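Local structure of putative hexose oxidase (Nonomuraea sp. ATCC 39727, 5AWV) at residues L43-R48 against D59-V64; R83-S88 against D95-P100; L168-G173 against R280-D285. The protein is an FAD-dependent hexose oxidase that probably oxidises a sugar carried by glycopeptide antibiotics such as teicoplanin, with its flavin linked covalently to the protein. All blocks are in the same frame, centred on the assembly; numbering follows the deposited sequence.

Interaction 1 (L43-R48 against D59-V64); sequences LNLKLR and DYIHLV
Helix 42-46 lies against strand 60-63 of the small mixed sheet in the FAD-binding part of the chain, and the two meet through Leu45 on the helix and Ile61 and Leu63 on the strand. The delta methyl of Ile61 does most of the touching. Its CG1 stands anti to the carbonyl carbon (chi1 -58°) and chi2 is extended, which carries CD1 out from the strand to 3.7 Å from Leu45 CB. The same CD1 lies 3.6 Å from the backbone N of Lys46, and the CB of Lys46 follows at 4.2 Å. Ile61 CG2 lies across the Leu45 side chain, 4.1 Å from Leu45 CB and 4.2 Å from Leu45 CD1. Further along the strand the meeting is methyl to methyl, Leu45 CD1 to Leu63 CD1 at 4.0 Å. Val35 of the neighbouring strand 33-35 also packs on Leu45 and Leu63, while Leu140 of the second subunit reaches Leu45. Lys46 turns its amine away, to the carbonyl O of Gly56. With carbon meeting carbon almost throughout, the join between helix and strand is a buried apolar one, held by the fit of branched side chains and without directional bonds.

Interaction 2 (R83-S88 against D95-P100); sequences RVAVRS and DFVDNP. With FAD (flavin-adenine dinucleotide), chain M.
The Arg87 guanidinium has Val97 CG1 over one face, 3.6 Å above the plane and offset toward the rim, and the Asp98 carboxylate at its edge. Arg87 grips Asp98 end-on. NH1 gives a nearly straight bond (171°) to OD2 at 2.9 Å, meeting that oxygen from above the carboxylate plane; NH2 reaches the syn lone pair of OD1, also at 2.9 Å. The two planes are turned 47° apart, so this salt bridge is twisted. NH2 has a further acceptor in the carbonyl O of Leu45. At the edge of the Phe96 ring lies the ribose hydroxyl O3B of FAD, and the ring itself stacks with that of His517. Val97 packs beside the point where strand and ribose meet: with CG1 anti to the backbone N (chi1 -180°), its other methyl, CG2, comes 3.4 Å from Val86 O. That carbonyl accepts a hydrogen bond from FAD O2B at 2.7 Å. Next along the strand, Ser88 OG donates to adenine N7A at 2.7 Å, and Ser88 N holds phosphate oxygen O2A. Strand end and following loop thus form part of the site for the adenosine monophosphate half of FAD in the PCMH-type FAD-binding domain, with the Arg87-Asp98 pair tying the two segments together beside the cofactor.

Interaction 3 (L168-G173 against R280-D285); sequences LSRQFG and RNSGPD
Arg170 crosses to the loop 280-285 and is the residue of helix 169-172 that makes the contact. From CB, which points toward the loop, the chain leaves with CG beside the backbone N (chi1 -73°), and the side chain packs against Trp277 and Tyr278 of helix 264-280. A bend at chi3 (58°) then turns the guanidinium so that its edge faces the loop. NE donates to the carbonyl O of Leu291. At the tip, NH1 bonds to Ser282 OG at 2.9 Å, with the hydroxyl oxygen almost exactly in the guanidinium plane, and Ser282 CB follows at 3.5 Å from NH1. NH2 reaches Asn281 O at 2.8 Å; this donor is tilted 17° from the carbonyl plane. Carbonyl oxygens of Tyr403 and Tyr288 take further bonds from NH1 and NH2, respectively, leaving the buried group held from several directions. Ser282 OG is also bonded to Tyr278 O, which ties the hydroxyl back to the last turn of helix 264-280. Arg170 thus plugs helix 169-172 into the exit of helix 264-280, where the chain heads for strand 291-298 of the seven-stranded antiparallel sheet; Lys406 and Gly405 add backbone bonds to Arg170 and Ser282.

Overall arrangement
Interactions 1, 2 and 3 follow one another along the chain. The first two adjoin, their centres 10 Å apart, and share the four-stranded mixed sheet, in which strands 60-63 and 84-87 flank strand 104-107. They meet directly where Arg48, just past the helix, probably bonds through NH2 to Ser88 O, 2.8 Å away, so segment 43-48 backs the strand end that holds FAD in interaction 2. Interaction 3 lies across the chain's centre, about 40 and 35 Å from the other two by centres, and touches neither. It links the FAD-binding part of the chain to the region of the seven-stranded sheet, whose strands 363-371 and 424-432 supply Thr366 and Asn427 to the sugar pocket.

Interaction 1 (L43-R48 against D59-V64)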
loop_
_atom_site.group_PDB
_atom_site.type_symbol
_atom_site.label_atom_id
_atom_site.label_comp_id
_atom_site.label_asym_id
_atom_site.label_seq_id
_atom_site.Cartn_x
_atom_site.Cartn_y
_atom_site.Cartn_z
ATOM N N LEU A 43 8.700 -0.745 -22.125
ATOM C CA LEU A 43 7.888 -1.911 -21.760
ATOM C C LEU A 43 8.028 -2.339 -20.276
ATOM O O LEU A 43 7.040 -2.734 -19.673
ATOM C CB LEU A 43 8.043 -3.115 -22.738
ATOM C CG LEU A 43 7.454 -2.905 -24.185
ATOM C CD1 LEU A 43 7.891 -3.983 -25.178
ATOM C CD2 LEU A 43 5.914 -2.854 -24.261
ATOM N N ASN A 44 9.237 -2.347 -19.727
ATOM C CA ASN A 44 9.422 -2.613 -18.319
ATOM C C ASN A 44 8.546 -1.675 -17.500
ATOM O O ASN A 44 7.882 -2.129 -16.570
ATOM C CB ASN A 44 10.886 -2.534 -17.873
ATOM C CG ASN A 44 11.708 -3.767 -18.324
ATOM O OD1 ASN A 44 11.189 -4.686 -18.998
ATOM N ND2 ASN A 44 12.863 -3.863 -17.829
ATOM N N LEU A 45 8.615 -0.406 -17.805
ATOM C CA LEU A 45 7.922 0.570 -17.002
ATOM C C LEU A 45 6.406 0.521 -17.162
ATOM O O LEU A 45 5.694 0.685 -16.166
ATOM C CB LEU A 45 8.470 1.937 -17.224
ATOM C CG LEU A 45 9.925 2.086 -16.796
ATOM C CD1 LEU A 45 10.513 3.422 -17.248
ATOM C CD2 LEU A 45 10.039 1.969 -15.289
ATOM N N LYS A 46 5.963 0.176 -18.380
ATOM C CA LYS A 46 4.547 0.102 -18.730
ATOM C C LYS A 46 3.972 -1.103 -18.022
ATOM O O LYS A 46 2.757 -1.187 -17.761
ATOM C CB LYS A 46 4.411 -0.083 -20.260
ATOM C CG LYS A 46 3.003 0.025 -20.844
ATOM C CD LYS A 46 3.007 -0.387 -22.333
ATOM C CE LYS A 46 2.679 -1.819 -22.477
ATOM N NZ LYS A 46 1.213 -1.966 -22.230
ATOM N N LEU A 47 4.824 -2.079 -17.782
ATOM C CA LEU A 47 4.339 -3.389 -17.291
ATOM C C LEU A 47 4.641 -3.620 -15.856
ATOM O O LEU A 47 4.618 -4.743 -15.390
ATOM C CB LEU A 47 4.909 -4.535 -18.144
ATOM C CG LEU A 47 4.360 -4.638 -19.554
ATOM C CD1 LEU A 47 5.188 -5.669 -20.289
ATOM C CD2 LEU A 47 2.857 -4.932 -19.660
ATOM N N ARG A 48 5.013 -2.605 -15.120
ATOM C CA ARG A 48 5.385 -2.959 -13.746
ATOM C C ARG A 48 4.277 -2.878 -12.706
ATOM O O ARG A 48 4.514 -3.097 -11.558
ATOM C CB ARG A 48 6.599 -2.194 -13.314
ATOM C CG ARG A 48 6.411 -0.767 -12.990
ATOM C CD ARG A 48 7.772 -0.352 -12.421
ATOM N NE ARG A 48 7.646 0.973 -11.879
ATOM C CZ ARG A 48 7.329 1.292 -10.615
ATOM N NH1 ARG A 48 7.245 0.392 -9.653
ATOM N NH2 ARG A 48 7.201 2.563 -10.327
ATOM N N ASP A 59 1.752 7.727 -23.791
ATOM C CA ASP A 59 2.659 8.445 -24.706
ATOM C C ASP A 59 4.100 8.391 -24.217
ATOM O O ASP A 59 5.037 8.208 -25.005
ATOM C CB ASP A 59 2.232 9.909 -24.865
ATOM C CG ASP A 59 0.864 10.065 -25.564
ATOM O OD1 ASP A 59 0.329 9.109 -26.198
ATOM O OD2 ASP A 59 0.318 11.145 -25.474
ATOM N N TYR A 60 4.291 8.604 -22.904
ATOM C CA TYR A 60 5.614 8.413 -22.354
ATOM C C TYR A 60 5.478 8.085 -20.902
ATOM O O TYR A 60 4.402 8.338 -20.319
ATOM C CB TYR A 60 6.548 9.646 -22.534
ATOM C CG TYR A 60 6.079 10.986 -22.070
ATOM C CD1 TYR A 60 5.250 11.815 -22.889
ATOM C CD2 TYR A 60 6.497 11.503 -20.831
ATOM C CE1 TYR A 60 4.833 13.076 -22.431
ATOM C CE2 TYR A 60 6.061 12.702 -20.400
ATOM C CZ TYR A 60 5.227 13.505 -21.197
ATOM O OH TYR A 60 4.813 14.744 -20.644
ATOM N N ILE A 61 6.554 7.567 -20.324
ATOM C CA ILE A 61 6.680 7.440 -18.869
ATOM C C ILE A 61 7.840 8.353 -18.387
ATOM O O ILE A 61 8.947 8.273 -18.871
ATOM C CB ILE A 61 6.885 5.942 -18.519
ATOM C CG1 ILE A 61 5.708 5.161 -19.056
ATOM C CG2 ILE A 61 7.008 5.716 -17.011
ATOM C CD1 ILE A 61 5.821 3.666 -19.094
ATOM N N HIS A 62 7.563 9.225 -17.437
ATOM C CA HIS A 62 8.495 10.205 -16.961
ATOM C C HIS A 62 9.087 9.761 -15.639
ATOM O O HIS A 62 8.389 9.731 -14.569
ATOM C CB HIS A 62 7.714 11.516 -16.833
ATOM C CG HIS A 62 8.495 12.745 -17.101
ATOM N ND1 HIS A 62 7.894 13.947 -17.417
ATOM C CD2 HIS A 62 9.825 12.993 -17.031
ATOM C CE1 HIS A 62 8.825 14.870 -17.560
ATOM N NE2 HIS A 62 10.003 14.319 -17.319
ATOM N N LEU A 63 10.361 9.395 -15.705
ATOM C CA LEU A 63 11.137 9.092 -14.500
ATOM C C LEU A 63 11.654 10.336 -13.887
ATOM O O LEU A 63 12.282 11.156 -14.584
ATOM C CB LEU A 63 12.347 8.213 -14.865
ATOM C CG LEU A 63 12.008 6.775 -15.152
ATOM C CD1 LEU A 63 13.174 6.038 -15.823
ATOM C CD2 LEU A 63 11.569 5.988 -13.905
ATOM N N VAL A 64 11.386 10.511 -12.593
ATOM C CA VAL A 64 11.727 11.705 -11.923
ATOM C C VAL A 64 12.560 11.404 -10.648
ATOM O O VAL A 64 12.230 10.525 -9.892
ATOM C CB VAL A 64 10.458 12.503 -11.558
ATOM C CG1 VAL A 64 9.761 13.003 -12.800
ATOM C CG2 VAL A 64 9.486 11.682 -10.692
#

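Interaction 2 (R83-S88 against D95-P100)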
loop_
_atom_site.group_PDB
_atom_site.type_symbol
_atom_site.label_atom_id
_atom_site.label_comp_id
_atom_site.label_asym_id
_atom_site.label_seq_id
_atom_site.Cartn_x
_atom_site.Cartn_y
_atom_site.Cartn_z
ATOM N N ARG A 83 -3.608 13.337 -19.911
ATOM C CA ARG A 83 -4.100 12.693 -18.694
ATOM C C ARG A 83 -2.935 11.944 -17.963
ATOM O O ARG A 83 -2.194 11.193 -18.571
ATOM C CB ARG A 83 -5.131 11.695 -19.007
ATOM C CG ARG A 83 -5.596 11.018 -17.764
ATOM C CD ARG A 83 -6.978 10.511 -17.985
ATOM N NE ARG A 83 -7.333 9.614 -16.921
ATOM C CZ ARG A 83 -8.492 8.996 -16.823
ATOM N NH1 ARG A 83 -9.453 9.166 -17.763
ATOM N NH2 ARG A 83 -8.670 8.183 -15.796
ATOM N N VAL A 84 -2.734 12.262 -16.704
ATOM C CA VAL A 84 -1.539 11.792 -15.996
ATOM C C VAL A 84 -1.943 10.811 -14.878
ATOM O O VAL A 84 -3.025 10.961 -14.304
ATOM C CB VAL A 84 -0.738 12.973 -15.433
ATOM C CG1 VAL A 84 -1.449 13.727 -14.336
ATOM C CG2 VAL A 84 0.657 12.570 -14.979
ATOM N N ALA A 85 -1.044 9.872 -14.541
ATOM C CA ALA A 85 -1.176 9.075 -13.325
ATOM C C ALA A 85 0.240 8.830 -12.752
ATOM O O ALA A 85 1.198 8.719 -13.519
ATOM C CB ALA A 85 -1.867 7.779 -13.640
ATOM N N VAL A 86 0.363 8.802 -11.437
ATOM C CA VAL A 86 1.641 8.574 -10.753
ATOM C C VAL A 86 1.721 7.072 -10.489
ATOM O O VAL A 86 0.713 6.450 -10.223
ATOM C CB VAL A 86 1.730 9.308 -9.386
ATOM C CG1 VAL A 86 3.083 9.048 -8.725
ATOM C CG2 VAL A 86 1.421 10.777 -9.594
ATOM N N ARG A 87 2.895 6.478 -10.673
ATOM C CA ARG A 87 3.137 5.138 -10.181
ATOM C C ARG A 87 4.281 5.125 -9.188
ATOM O O ARG A 87 5.340 5.568 -9.465
ATOM C CB ARG A 87 3.434 4.156 -11.282
ATOM C CG ARG A 87 3.110 2.724 -10.858
ATOM C CD ARG A 87 3.798 1.725 -11.649
ATOM N NE ARG A 87 3.546 1.679 -13.114
ATOM C CZ ARG A 87 2.575 1.095 -13.783
ATOM N NH1 ARG A 87 1.542 0.570 -13.214
ATOM N NH2 ARG A 87 2.683 1.044 -15.133
ATOM N N SER A 88 4.038 4.555 -8.025
ATOM C CA SER A 88 5.093 4.363 -7.045
ATOM C C SER A 88 5.390 2.876 -7.001
ATOM O O SER A 88 6.303 2.406 -7.697
ATOM C CB SER A 88 4.663 4.958 -5.722
ATOM O OG SER A 88 4.635 6.382 -5.824
ATOM N N ASP A 95 -7.596 -0.050 -12.057
ATOM C CA ASP A 95 -6.952 0.511 -13.274
ATOM C C ASP A 95 -6.629 2.003 -13.185
ATOM O O ASP A 95 -6.640 2.690 -14.209
ATOM C CB ASP A 95 -7.854 0.308 -14.499
ATOM C CG ASP A 95 -9.094 1.199 -14.463
ATOM O OD1 ASP A 95 -9.425 1.849 -13.387
ATOM O OD2 ASP A 95 -9.737 1.230 -15.536
ATOM N N PHE A 96 -6.252 2.495 -12.020
ATOM C CA PHE A 96 -6.062 3.925 -11.854
ATOM C C PHE A 96 -4.828 4.407 -12.617
ATOM O O PHE A 96 -4.772 5.566 -13.040
ATOM C CB PHE A 96 -5.906 4.321 -10.401
ATOM C CG PHE A 96 -7.079 4.004 -9.509
ATOM C CD1 PHE A 96 -8.343 3.627 -9.994
ATOM C CD2 PHE A 96 -6.932 4.156 -8.136
ATOM C CE1 PHE A 96 -9.391 3.409 -9.118
ATOM C CE2 PHE A 96 -7.998 3.915 -7.268
ATOM C CZ PHE A 96 -9.234 3.517 -7.750
ATOM N N VAL A 97 -3.838 3.542 -12.798
ATOM C CA VAL A 97 -2.635 3.895 -13.508
ATOM C C VAL A 97 -2.623 3.270 -14.889
ATOM O O VAL A 97 -2.227 3.973 -15.838
ATOM C CB VAL A 97 -1.377 3.453 -12.727
ATOM C CG1 VAL A 97 -0.084 3.809 -13.440
ATOM C CG2 VAL A 97 -1.426 4.080 -11.317
ATOM N N ASP A 98 -2.967 1.979 -14.993
ATOM C CA ASP A 98 -2.842 1.233 -16.222
ATOM C C ASP A 98 -4.249 1.123 -16.848
ATOM O O ASP A 98 -5.077 0.303 -16.446
ATOM C CB ASP A 98 -2.270 -0.140 -16.013
ATOM C CG ASP A 98 -0.818 -0.116 -15.576
ATOM O OD1 ASP A 98 -0.014 0.616 -16.186
ATOM O OD2 ASP A 98 -0.497 -0.903 -14.631
ATOM N N ASN A 99 -4.550 2.071 -17.733
ATOM C CA ASN A 99 -5.840 2.068 -18.493
ATOM C C ASN A 99 -5.549 2.735 -19.834
ATOM O O ASN A 99 -4.592 3.493 -19.936
ATOM C CB ASN A 99 -7.040 2.677 -17.699
ATOM C CG ASN A 99 -6.850 4.124 -17.363
ATOM O OD1 ASN A 99 -6.768 4.533 -16.177
ATOM N ND2 ASN A 99 -6.705 4.926 -18.372
ATOM N N PRO A 100 -6.418 2.515 -20.827
ATOM C CA PRO A 100 -6.186 3.147 -22.127
ATOM C C PRO A 100 -6.175 4.692 -22.135
ATOM O O PRO A 100 -5.599 5.283 -23.049
ATOM C CB PRO A 100 -7.323 2.597 -22.997
ATOM C CG PRO A 100 -7.962 1.478 -22.226
ATOM C CD PRO A 100 -7.577 1.598 -20.809
HETATM P PA FAD M . 0.413 2.399 -7.245
HETATM O O1A FAD M . -0.359 1.457 -8.145
HETATM O O2A FAD M . 1.732 2.891 -7.624
HETATM O O5B FAD M . -0.495 3.626 -6.832
HETATM C C5B FAD M . -1.863 3.484 -6.317
HETATM C C4B FAD M . -2.608 4.770 -6.487
HETATM O O4B FAD M . -2.027 5.864 -5.769
HETATM C C3B FAD M . -2.765 5.278 -7.930
HETATM O O3B FAD M . -3.968 6.050 -8.160
HETATM C C2B FAD M . -1.534 6.126 -8.014
HETATM O O2B FAD M . -1.639 7.023 -9.069
HETATM C C1B FAD M . -1.462 6.774 -6.671
HETATM N N9A FAD M . -0.108 7.148 -6.336
HETATM C C8A FAD M . 1.012 6.416 -6.306
HETATM N N7A FAD M . 2.070 7.128 -5.856
HETATM C C5A FAD M . 1.629 8.344 -5.565
HETATM C C6A FAD M . 2.250 9.607 -5.113
HETATM N N6A FAD M . 3.561 9.615 -4.886
HETATM N N1A FAD M . 1.420 10.676 -4.926
HETATM C C2A FAD M . 0.085 10.612 -5.203
HETATM N N3A FAD M . -0.552 9.501 -5.663
HETATM C C4A FAD M . 0.204 8.390 -5.894
HETATM N N1 FAD M . -2.668 -2.652 1.852
HETATM C C2 FAD M . -2.657 -2.684 3.218
HETATM O O2 FAD M . -3.028 -1.671 3.854
HETATM N N3 FAD M . -2.234 -3.753 3.910
HETATM C C4 FAD M . -1.666 -4.818 3.306
HETATM O O4 FAD M . -1.233 -5.789 3.965
HETATM C C4X FAD M . -1.605 -4.842 1.839
HETATM N N5 FAD M . -1.048 -5.891 1.136
HETATM C C5X FAD M . -0.901 -5.873 -0.224
HETATM C C6 FAD M . -0.252 -6.957 -0.852
HETATM C C7 FAD M . -0.236 -6.902 -2.272
HETATM C C7M FAD M . 0.420 -8.077 -3.041
HETATM C C8 FAD M . -0.778 -5.732 -3.070
HETATM C C8M FAD M . -0.500 -5.583 -4.547
HETATM C C9 FAD M . -1.352 -4.655 -2.358
HETATM C C9A FAD M . -1.456 -4.698 -0.999
HETATM N N10 FAD M . -2.051 -3.650 -0.245
HETATM C C10 FAD M . -2.115 -3.666 1.139
HETATM C "C1'" FAD M . -2.665 -2.471 -0.939
HETATM C "C2'" FAD M . -1.751 -1.310 -1.040
HETATM O "O2'" FAD M . -1.778 -0.673 0.223
HETATM C "C3'" FAD M . -2.387 -0.431 -2.051
HETATM O "O3'" FAD M . -2.470 -1.218 -3.241
HETATM C "C4'" FAD M . -1.520 0.836 -2.289
HETATM O "O4'" FAD M . -2.380 1.825 -2.858
HETATM C "C5'" FAD M . -0.429 0.497 -3.273
HETATM O "O5'" FAD M . 0.473 1.611 -3.422
HETATM P P FAD M . 1.513 1.593 -4.597
HETATM O O1P FAD M . 2.376 2.754 -4.510
HETATM O O2P FAD M . 2.243 0.283 -4.717
HETATM O O3P FAD M . 0.503 1.568 -5.840
HETATM O O HOH W 1 -6.626 6.916 -14.276
#

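Interaction 3 (L168-G173 against R280-D285)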
loop_
_atom_site.group_PDB
_atom_site.type_symbol
_atom_site.label_atom_id
_atom_site.label_comp_id
_atom_site.label_asym_id
_atom_site.label_seq_id
_atom_site.Cartn_x
_atom_site.Cartn_y
_atom_site.Cartn_z
ATOM N N LEU A 168 1.029 -5.417 12.639
ATOM C CA LEU A 168 1.292 -4.675 13.818
ATOM C C LEU A 168 0.283 -3.547 14.129
ATOM O O LEU A 168 0.450 -2.770 15.136
ATOM C CB LEU A 168 2.680 -4.083 13.811
ATOM C CG LEU A 168 3.914 -4.993 13.741
ATOM C CD1 LEU A 168 5.175 -4.166 13.873
ATOM C CD2 LEU A 168 3.841 -6.020 14.815
ATOM N N SER A 169 -0.714 -3.384 13.303
ATOM C CA SER A 169 -1.706 -2.303 13.488
ATOM C C SER A 169 -2.535 -2.427 14.790
ATOM O O SER A 169 -2.919 -1.387 15.396
ATOM C CB SER A 169 -2.564 -2.086 12.243
ATOM O OG SER A 169 -1.719 -1.678 11.228
ATOM N N ARG A 170 -2.810 -3.647 15.262
ATOM C CA ARG A 170 -3.492 -3.788 16.535
ATOM C C ARG A 170 -2.671 -3.254 17.714
ATOM O O ARG A 170 -3.243 -2.730 18.676
ATOM C CB ARG A 170 -3.979 -5.232 16.779
ATOM C CG ARG A 170 -5.187 -5.589 15.891
ATOM C CD ARG A 170 -5.367 -7.108 15.783
ATOM N NE ARG A 170 -5.536 -7.765 17.090
ATOM C CZ ARG A 170 -6.684 -7.891 17.750
ATOM N NH1 ARG A 170 -7.812 -7.411 17.232
ATOM N NH2 ARG A 170 -6.731 -8.618 18.876
ATOM N N GLN A 171 -1.349 -3.329 17.580
ATOM C CA GLN A 171 -0.438 -2.873 18.622
ATOM C C GLN A 171 -0.142 -1.409 18.429
ATOM O O GLN A 171 -0.031 -0.698 19.383
ATOM C CB GLN A 171 0.847 -3.724 18.573
ATOM C CG GLN A 171 1.847 -3.462 19.681
ATOM C CD GLN A 171 2.939 -4.571 19.793
ATOM O OE1 GLN A 171 3.111 -5.448 18.910
ATOM N NE2 GLN A 171 3.682 -4.514 20.841
ATOM N N PHE A 172 -0.028 -0.950 17.166
ATOM C CA PHE A 172 0.477 0.400 16.920
ATOM C C PHE A 172 -0.409 1.376 16.145
ATOM O O PHE A 172 -0.022 2.560 16.031
ATOM C CB PHE A 172 1.819 0.331 16.234
ATOM C CG PHE A 172 2.924 -0.220 17.099
ATOM C CD1 PHE A 172 3.254 0.389 18.318
ATOM C CD2 PHE A 172 3.619 -1.316 16.718
ATOM C CE1 PHE A 172 4.316 -0.128 19.123
ATOM C CE2 PHE A 172 4.652 -1.861 17.518
ATOM C CZ PHE A 172 4.996 -1.238 18.741
ATOM N N GLY A 173 -1.544 0.938 15.596
ATOM C CA GLY A 173 -2.359 1.726 14.700
ATOM C C GLY A 173 -2.022 1.633 13.223
ATOM O O GLY A 173 -1.237 0.759 12.764
ATOM N N ARG A 280 -14.815 -9.663 21.097
ATOM C CA ARG A 280 -14.449 -9.559 22.487
ATOM C C ARG A 280 -13.054 -9.059 22.729
ATOM O O ARG A 280 -12.804 -8.483 23.780
ATOM C CB ARG A 280 -14.606 -10.920 23.230
ATOM C CG ARG A 280 -16.030 -11.466 23.275
ATOM C CD ARG A 280 -16.131 -12.741 24.172
ATOM N NE ARG A 280 -15.208 -13.825 23.738
ATOM C CZ ARG A 280 -15.465 -14.780 22.819
ATOM N NH1 ARG A 280 -16.662 -14.855 22.210
ATOM N NH2 ARG A 280 -14.509 -15.669 22.479
ATOM N N ASN A 281 -12.148 -9.259 21.772
ATOM C CA ASN A 281 -10.708 -9.079 22.028
ATOM C C ASN A 281 -9.955 -8.065 21.080
ATOM O O ASN A 281 -8.791 -8.324 20.685
ATOM C CB ASN A 281 -10.069 -10.449 22.004
ATOM C CG ASN A 281 -10.601 -11.322 23.165
ATOM O OD1 ASN A 281 -10.433 -10.948 24.304
ATOM N ND2 ASN A 281 -11.334 -12.338 22.859
ATOM N N SER A 282 -10.665 -6.994 20.688
ATOM C CA SER A 282 -10.093 -6.018 19.784
ATOM C C SER A 282 -10.054 -4.631 20.377
ATOM O O SER A 282 -9.858 -3.651 19.664
ATOM C CB SER A 282 -10.831 -6.071 18.480
ATOM O OG SER A 282 -10.651 -7.377 17.952
ATOM N N GLY A 283 -10.306 -4.511 21.669
ATOM C CA GLY A 283 -10.233 -3.215 22.360
ATOM C C GLY A 283 -8.787 -2.744 22.457
ATOM O O GLY A 283 -7.866 -3.569 22.518
ATOM N N PRO A 284 -8.561 -1.414 22.439
ATOM C CA PRO A 284 -7.222 -0.830 22.555
ATOM C C PRO A 284 -6.472 -1.243 23.850
ATOM O O PRO A 284 -5.232 -1.258 23.890
ATOM C CB PRO A 284 -7.494 0.673 22.595
ATOM C CG PRO A 284 -8.961 0.902 22.609
ATOM C CD PRO A 284 -9.648 -0.398 22.285
ATOM N N ASP A 285 -7.207 -1.594 24.899
ATOM C CA ASP A 285 -6.575 -2.047 26.135
ATOM C C ASP A 285 -6.473 -3.566 26.348
ATOM O O ASP A 285 -5.903 -4.005 27.322
ATOM C CB ASP A 285 -7.240 -1.378 27.352
ATOM C CG ASP A 285 -7.163 0.156 27.290
ATOM O OD1 ASP A 285 -6.168 0.711 26.778
ATOM O OD2 ASP A 285 -8.129 0.796 27.735
#